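Local coordinates for protein rhino (Drosophila melanogaster, PDB 5XYV) that pairs with a second copy of itself and binds the N-terminal domain of Deadlock through its chromoshadow domain, probably in the specification of germline piRNA clusters, at residues N45-K48 with E49-L53; Q54-K57 with Y58-L62. One frame throughout, in Å; residues are numbered along the deposited sequence.

Contact 1: N45-K48 with E49-L53; sequences NDIK and EAYPL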
ATOM      1  N   ASN B  45       7.447   3.805  -9.703  1.00 27.56           N
ATOM      2  CA  ASN B  45       6.966   4.380 -10.955  1.00 28.10           C
ATOM      3  C   ASN B  45       7.338   3.530 -12.163  1.00 29.20           C
ATOM      4  O   ASN B  45       6.687   3.606 -13.199  1.00 26.01           O
ATOM      5  CB  ASN B  45       7.499   5.803 -11.145  1.00 27.47           C
ATOM      6  CG  ASN B  45       6.854   6.806 -10.197  1.00 32.45           C
ATOM      7  OD1 ASN B  45       5.759   6.584  -9.688  1.00 29.16           O
ATOM      8  ND2 ASN B  45       7.539   7.917  -9.960  1.00 30.38           N
ATOM      9  N   ASP B  46       8.393   2.733 -12.036  1.00 28.06           N
ATOM     10  CA  ASP B  46       8.860   1.933 -13.165  1.00 33.74           C
ATOM     11  C   ASP B  46       8.013   0.676 -13.410  1.00 31.53           C
ATOM     12  O   ASP B  46       8.110   0.056 -14.457  1.00 30.46           O
ATOM     13  CB  ASP B  46      10.327   1.529 -12.963  1.00 32.78           C
ATOM     14  CG  ASP B  46      11.291   2.705 -13.071  1.00 40.11           C
ATOM     15  OD1 ASP B  46      10.939   3.733 -13.703  1.00 43.13           O
ATOM     16  OD2 ASP B  46      12.416   2.585 -12.530  1.00 42.74           O
ATOM     17  N   ILE B  47       7.193   0.303 -12.438  1.00 26.52           N
ATOM     18  CA  ILE B  47       6.393  -0.919 -12.535  1.00 27.31           C
ATOM     19  C   ILE B  47       4.887  -0.722 -12.347  1.00 30.93           C
ATOM     20  O   ILE B  47       4.131  -1.654 -12.550  1.00 28.84           O
ATOM     21  CB  ILE B  47       6.874  -1.987 -11.516  1.00 27.98           C
ATOM     22  CG1 ILE B  47       7.083  -1.352 -10.147  1.00 26.90           C
ATOM     23  CG2 ILE B  47       8.088  -2.753 -12.035  1.00 28.44           C
ATOM     24  CD1 ILE B  47       7.424  -2.374  -9.045  1.00 28.77           C
ATOM     25  N   LYS B  48       4.476   0.476 -11.940  1.00 29.08           N
ATOM     26  CA  LYS B  48       3.063   0.830 -11.760  1.00 34.51           C
ATOM     27  C   LYS B  48       2.145   0.338 -12.863  1.00 31.27           C
ATOM     28  O   LYS B  48       1.131  -0.311 -12.595  1.00 34.80           O
ATOM     29  CB  LYS B  48       2.905   2.346 -11.672  1.00 29.85           C
ATOM     30  CG  LYS B  48       2.793   2.860 -10.294  1.00 34.23           C
ATOM     31  CD  LYS B  48       2.798   4.357 -10.316  1.00 25.27           C
ATOM     32  CE  LYS B  48       3.229   4.827  -8.968  1.00 27.68           C
ATOM     33  NZ  LYS B  48       2.433   5.988  -8.490  1.00 37.04           N
ATOM     34  N   GLU B  49       2.497   0.670 -14.099  1.00 34.53           N
ATOM     35  CA  GLU B  49       1.596   0.499 -15.226  1.00 41.07           C
ATOM     36  C   GLU B  49       1.700  -0.874 -15.867  1.00 41.06           C
ATOM     37  O   GLU B  49       0.767  -1.334 -16.525  1.00 43.38           O
ATOM     38  CB  GLU B  49       1.873   1.593 -16.260  1.00 47.33           C
ATOM     39  CG  GLU B  49       1.796   3.006 -15.670  1.00 55.71           C
ATOM     40  CD  GLU B  49       1.671   4.079 -16.735  1.00 70.03           C
ATOM     41  OE1 GLU B  49       2.611   4.257 -17.540  1.00 70.63           O
ATOM     42  OE2 GLU B  49       0.602   4.719 -16.785  1.00 74.21           O
ATOM     43  N   ALA B  50       2.840  -1.524 -15.677  1.00 34.79           N
ATOM     44  CA  ALA B  50       3.038  -2.877 -16.186  1.00 33.38           C
ATOM     45  C   ALA B  50       2.468  -3.914 -15.248  1.00 30.62           C
ATOM     46  O   ALA B  50       1.940  -4.938 -15.697  1.00 22.27           O
ATOM     47  CB  ALA B  50       4.551  -3.151 -16.418  1.00 36.38           C
ATOM     48  N   TYR B  51       2.573  -3.667 -13.939  1.00 30.62           N
ATOM     49  CA  TYR B  51       2.157  -4.689 -12.964  1.00 28.27           C
ATOM     50  C   TYR B  51       1.228  -4.219 -11.852  1.00 25.78           C
ATOM     51  O   TYR B  51       1.466  -4.554 -10.698  1.00 27.77           O
ATOM     52  CB  TYR B  51       3.403  -5.315 -12.315  1.00 28.47           C
ATOM     53  CG  TYR B  51       4.384  -5.870 -13.311  1.00 31.80           C
ATOM     54  CD1 TYR B  51       4.182  -7.116 -13.886  1.00 32.90           C
ATOM     55  CD2 TYR B  51       5.516  -5.147 -13.677  1.00 31.81           C
ATOM     56  CE1 TYR B  51       5.069  -7.623 -14.811  1.00 31.26           C
ATOM     57  CE2 TYR B  51       6.407  -5.646 -14.593  1.00 29.68           C
ATOM     58  CZ  TYR B  51       6.178  -6.888 -15.154  1.00 33.66           C
ATOM     59  OH  TYR B  51       7.075  -7.399 -16.063  1.00 37.04           O
ATOM     60  N   PRO B  52       0.163  -3.474 -12.189  1.00 26.96           N
ATOM     61  CA  PRO B  52      -0.586  -2.845 -11.094  1.00 31.01           C
ATOM     62  C   PRO B  52      -1.198  -3.834 -10.105  1.00 26.85           C
ATOM     63  O   PRO B  52      -1.100  -3.592  -8.904  1.00 25.02           O
ATOM     64  CB  PRO B  52      -1.683  -2.037 -11.822  1.00 34.89           C
ATOM     65  CG  PRO B  52      -1.768  -2.637 -13.187  1.00 28.11           C
ATOM     66  CD  PRO B  52      -0.431  -3.198 -13.511  1.00 25.93           C
ATOM     67  N   LEU B  53      -1.781  -4.928 -10.576  1.00 26.85           N
ATOM     68  CA  LEU B  53      -2.453  -5.843  -9.655  1.00 25.86           C
ATOM     69  C   LEU B  53      -1.484  -6.629  -8.790  1.00 28.11           C
ATOM     70  O   LEU B  53      -1.822  -7.014  -7.669  1.00 25.74           O
ATOM     71  CB  LEU B  53      -3.370  -6.813 -10.402  1.00 27.40           C
ATOM     72  CG  LEU B  53      -4.631  -6.247 -11.052  1.00 28.67           C
ATOM     73  CD1 LEU B  53      -5.320  -7.339 -11.841  1.00 33.14           C
ATOM     74  CD2 LEU B  53      -5.561  -5.709  -9.973  1.00 32.26           C
TER
HETATM   75  O   HOH W   1       4.908   1.490 -14.614  1.00 41.68           O
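Tyr51 N donates to Ile47 O at 2.9 Å, the one direct hydrogen bond between 45-48 and 49-53. A bond from residue i+4 back to residue i defines an alpha-turn. The turn lies in the loop between strand 39-43 and helix 52-61 of the chromoshadow domain, with Tyr51 as the N-cap residue of that helix. The donor sits nearly on the C=O axis (C=O...N angle 161°), while the N-H is moderately bent (N-H...O angle 154°).

Side chains reinforce the same pair. CG2 of Ile47 reaches CD2 of Tyr51 at 3.9 Å, approaching the ring obliquely while the two side chains cross at about a right angle. The tyrosine's chi1 of -55° sets CG beside its own backbone N, which keeps the ring close to the carbonyl it bonds: CD2 of Tyr51 lies 3.9 Å from Ile47 O. The far end of the ring is held by a hydrogen bond between its OH and the backbone N of Leu14.

At the next residue the carbonyl meets a proline. Pro52 N has no hydrogen to give, and its ring packs on the oxygen instead, with CD 3.4 Å from Lys48 O. The lysine's NZ forms a salt bridge with Glu60 of the second subunit, and Pro52 packs on Pro52 of that subunit, so the turn borders the dimer interface.

A water ties the residues leading into the turn to its middle, donating to Asn45 O at 3.1 Å and accepting from Glu49 N at 2.6 Å.

Contact 2: Q54-K57 with Y58-L62; sequences QIIK and YFESL
Tyr58 sits one helical turn after Gln54, and its N donates to Gln54 O at 3.0 Å in the i to i+4 pattern of an alpha-helix. This is helix 52-61, through which the chromoshadow domain pairs with a second copy of itself. CB of Tyr58 lies 3.5 Å from Ile55 O, which is also at the edge of the ring, near its plane. With CG anti to the backbone N (chi1 168°), the end of the tyrosine leads away from 54-57. The side chain touches Ile17 and Cys20 of strand 14-23 and Met29 of strand 26-33, and Thr52 of Deadlock packs on the same residue.

Ile56 packs on Ile56 of the second subunit. Within the helix its carbonyl accepts from Glu60 N at 2.9 Å (N-H...O angle 154°), and CG of Glu60 comes within 3.4 Å of that oxygen. The extended glutamate then runs past the isoleucine, bringing OE2 to 3.5 Å from CG2 of Ile56. That oxygen has a stronger partner in Lys48 of the second subunit, with which it makes a salt bridge.

Beside them, CG2 of Ile55 lies 3.6 Å from CE2 of Phe59, the two side chains pointing the same way. The Phe59 ring stacks with Phe59 of the second subunit.

The chain of Lys57 bends at chi3 and chi4 and leaves NZ 6.0 Å from OE2 of Glu60, opposite charges not in contact. Its carbonyl receives Ser61 N in a weak bond, the N-H...O angle being 132°. Ser61 also turns its hydroxyl back along the chain, with OG donating to Tyr58 O at 2.6 Å.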
ATOM      1  N   GLN B  54      -0.283  -6.882  -9.298  1.00 26.36           N
ATOM      2  CA  GLN B  54       0.710  -7.563  -8.479  1.00 32.31           C
ATOM      3  C   GLN B  54       1.204  -6.649  -7.361  1.00 31.40           C
ATOM      4  O   GLN B  54       1.440  -7.097  -6.244  1.00 30.51           O
ATOM      5  CB  GLN B  54       1.873  -8.057  -9.337  1.00 36.19           C
ATOM      6  CG  GLN B  54       1.580  -9.374 -10.014  1.00 39.17           C
ATOM      7  CD  GLN B  54       2.715  -9.860 -10.874  1.00 43.92           C
ATOM      8  OE1 GLN B  54       3.744 -10.307 -10.368  1.00 43.31           O
ATOM      9  NE2 GLN B  54       2.520  -9.820 -12.185  1.00 43.71           N
ATOM     10  N   ILE B  55       1.346  -5.366  -7.667  1.00 24.71           N
ATOM     11  CA  ILE B  55       1.768  -4.379  -6.685  1.00 26.88           C
ATOM     12  C   ILE B  55       0.689  -4.168  -5.618  1.00 27.80           C
ATOM     13  O   ILE B  55       0.997  -4.085  -4.435  1.00 24.17           O
ATOM     14  CB  ILE B  55       2.103  -3.020  -7.365  1.00 27.93           C
ATOM     15  CG1 ILE B  55       3.279  -3.202  -8.325  1.00 26.30           C
ATOM     16  CG2 ILE B  55       2.417  -1.939  -6.325  1.00 24.49           C
ATOM     17  CD1 ILE B  55       3.561  -2.015  -9.204  1.00 25.39           C
ATOM     18  N   ILE B  56      -0.571  -4.082  -6.052  1.00 28.41           N
ATOM     19  CA  ILE B  56      -1.697  -3.951  -5.144  1.00 26.52           C
ATOM     20  C   ILE B  56      -1.812  -5.187  -4.248  1.00 31.85           C
ATOM     21  O   ILE B  56      -2.081  -5.069  -3.045  1.00 27.04           O
ATOM     22  CB  ILE B  56      -3.010  -3.728  -5.923  1.00 27.45           C
ATOM     23  CG1 ILE B  56      -3.019  -2.335  -6.546  1.00 22.06           C
ATOM     24  CG2 ILE B  56      -4.224  -3.902  -5.035  1.00 22.66           C
ATOM     25  CD1 ILE B  56      -4.154  -2.116  -7.517  1.00 25.04           C
ATOM     26  N   LYS B  57      -1.571  -6.367  -4.812  1.00 33.81           N
ATOM     27  CA  LYS B  57      -1.659  -7.583  -4.011  1.00 33.22           C
ATOM     28  C   LYS B  57      -0.544  -7.642  -2.979  1.00 29.93           C
ATOM     29  O   LYS B  57      -0.741  -8.157  -1.887  1.00 27.20           O
ATOM     30  CB  LYS B  57      -1.644  -8.838  -4.893  1.00 34.17           C
ATOM     31  CG  LYS B  57      -2.658  -9.889  -4.427  1.00 44.07           C
ATOM     32  CD  LYS B  57      -2.452 -11.267  -5.064  1.00 48.98           C
ATOM     33  CE  LYS B  57      -2.324 -11.186  -6.586  1.00 53.16           C
ATOM     34  NZ  LYS B  57      -3.555 -10.657  -7.256  1.00 46.78           N
ATOM     35  N   TYR B  58       0.626  -7.115  -3.327  1.00 29.88           N
ATOM     36  CA  TYR B  58       1.722  -7.026  -2.370  1.00 30.32           C
ATOM     37  C   TYR B  58       1.354  -6.122  -1.207  1.00 24.88           C
ATOM     38  O   TYR B  58       1.628  -6.452  -0.064  1.00 28.92           O
ATOM     39  CB  TYR B  58       3.011  -6.515  -3.029  1.00 29.73           C
ATOM     40  CG  TYR B  58       4.069  -6.154  -2.000  1.00 24.95           C
ATOM     41  CD1 TYR B  58       4.837  -7.133  -1.397  1.00 27.69           C
ATOM     42  CD2 TYR B  58       4.282  -4.832  -1.624  1.00 26.64           C
ATOM     43  CE1 TYR B  58       5.787  -6.814  -0.441  1.00 32.49           C
ATOM     44  CE2 TYR B  58       5.220  -4.504  -0.673  1.00 29.78           C
ATOM     45  CZ  TYR B  58       5.978  -5.498  -0.089  1.00 34.57           C
ATOM     46  OH  TYR B  58       6.928  -5.172   0.852  1.00 33.58           O
ATOM     47  N   PHE B  59       0.768  -4.970  -1.504  1.00 24.06           N
ATOM     48  CA  PHE B  59       0.333  -4.072  -0.438  1.00 30.39           C
ATOM     49  C   PHE B  59      -0.754  -4.721   0.440  1.00 31.53           C
ATOM     50  O   PHE B  59      -0.760  -4.534   1.650  1.00 27.75           O
ATOM     51  CB  PHE B  59      -0.169  -2.746  -1.008  1.00 24.97           C
ATOM     52  CG  PHE B  59       0.927  -1.818  -1.412  1.00 30.11           C
ATOM     53  CD1 PHE B  59       1.884  -1.413  -0.481  1.00 33.20           C
ATOM     54  CD2 PHE B  59       1.001  -1.328  -2.710  1.00 30.26           C
ATOM     55  CE1 PHE B  59       2.915  -0.550  -0.844  1.00 36.31           C
ATOM     56  CE2 PHE B  59       2.024  -0.450  -3.087  1.00 32.40           C
ATOM     57  CZ  PHE B  59       2.982  -0.064  -2.150  1.00 34.10           C
ATOM     58  N   GLU B  60      -1.651  -5.489  -0.174  1.00 30.82           N
ATOM     59  CA  GLU B  60      -2.695  -6.199   0.568  1.00 36.97           C
ATOM     60  C   GLU B  60      -2.098  -7.196   1.560  1.00 37.92           C
ATOM     61  O   GLU B  60      -2.679  -7.440   2.608  1.00 36.54           O
ATOM     62  CB  GLU B  60      -3.652  -6.933  -0.384  1.00 35.51           C
ATOM     63  CG  GLU B  60      -4.694  -6.067  -1.066  1.00 30.97           C
ATOM     64  CD  GLU B  60      -5.588  -6.874  -2.015  1.00 43.16           C
ATOM     65  OE1 GLU B  60      -6.395  -7.699  -1.520  1.00 45.09           O
ATOM     66  OE2 GLU B  60      -5.486  -6.693  -3.256  1.00 37.62           O
ATOM     67  N   SER B  61      -0.938  -7.763   1.229  1.00 40.30           N
ATOM     68  CA  SER B  61      -0.319  -8.798   2.059  1.00 37.62           C
ATOM     69  C   SER B  61       0.311  -8.196   3.317  1.00 42.75           C
ATOM     70  O   SER B  61       0.543  -8.896   4.305  1.00 40.27           O
ATOM     71  CB  SER B  61       0.751  -9.565   1.272  1.00 35.11           C
ATOM     72  OG  SER B  61       1.894  -8.754   1.027  1.00 34.22           O
ATOM     73  N   LEU B  62       0.610  -6.900   3.268  1.00 40.27           N
ATOM     74  CA  LEU B  62       1.227  -6.222   4.405  1.00 43.47           C
ATOM     75  C   LEU B  62       0.194  -5.984   5.498  1.00 45.42           C
ATOM     76  O   LEU B  62      -1.005  -5.976   5.220  1.00 44.73           O
ATOM     77  CB  LEU B  62       1.851  -4.902   3.953  1.00 45.95           C
ATOM     78  CG  LEU B  62       2.955  -5.036   2.904  1.00 43.51           C
ATOM     79  CD1 LEU B  62       3.492  -3.671   2.497  1.00 43.05           C
ATOM     80  CD2 LEU B  62       4.076  -5.923   3.421  1.00 42.98           C
TER

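How the contacts relate
Contacts 1 and 2 follow in series, the first covering the turn into helix 52-61 and the second the turns that follow along it. Their centres are about 12 Å apart, yet they touch directly: CD1 of Ile55, in contact 2, packs 3.4 Å from Ile47 O, the carbonyl that closes the turn of contact 1. The same methyl lies 3.8 Å from Lys48 N. Both contacts border the second subunit, and two reciprocal salt bridges join them across the dimer, Lys48 of contact 1 with Glu60 of the second subunit and Glu60 of contact 2 with Lys48 of the second subunit. Deadlock packs against contact 2, at Tyr58 and Leu62.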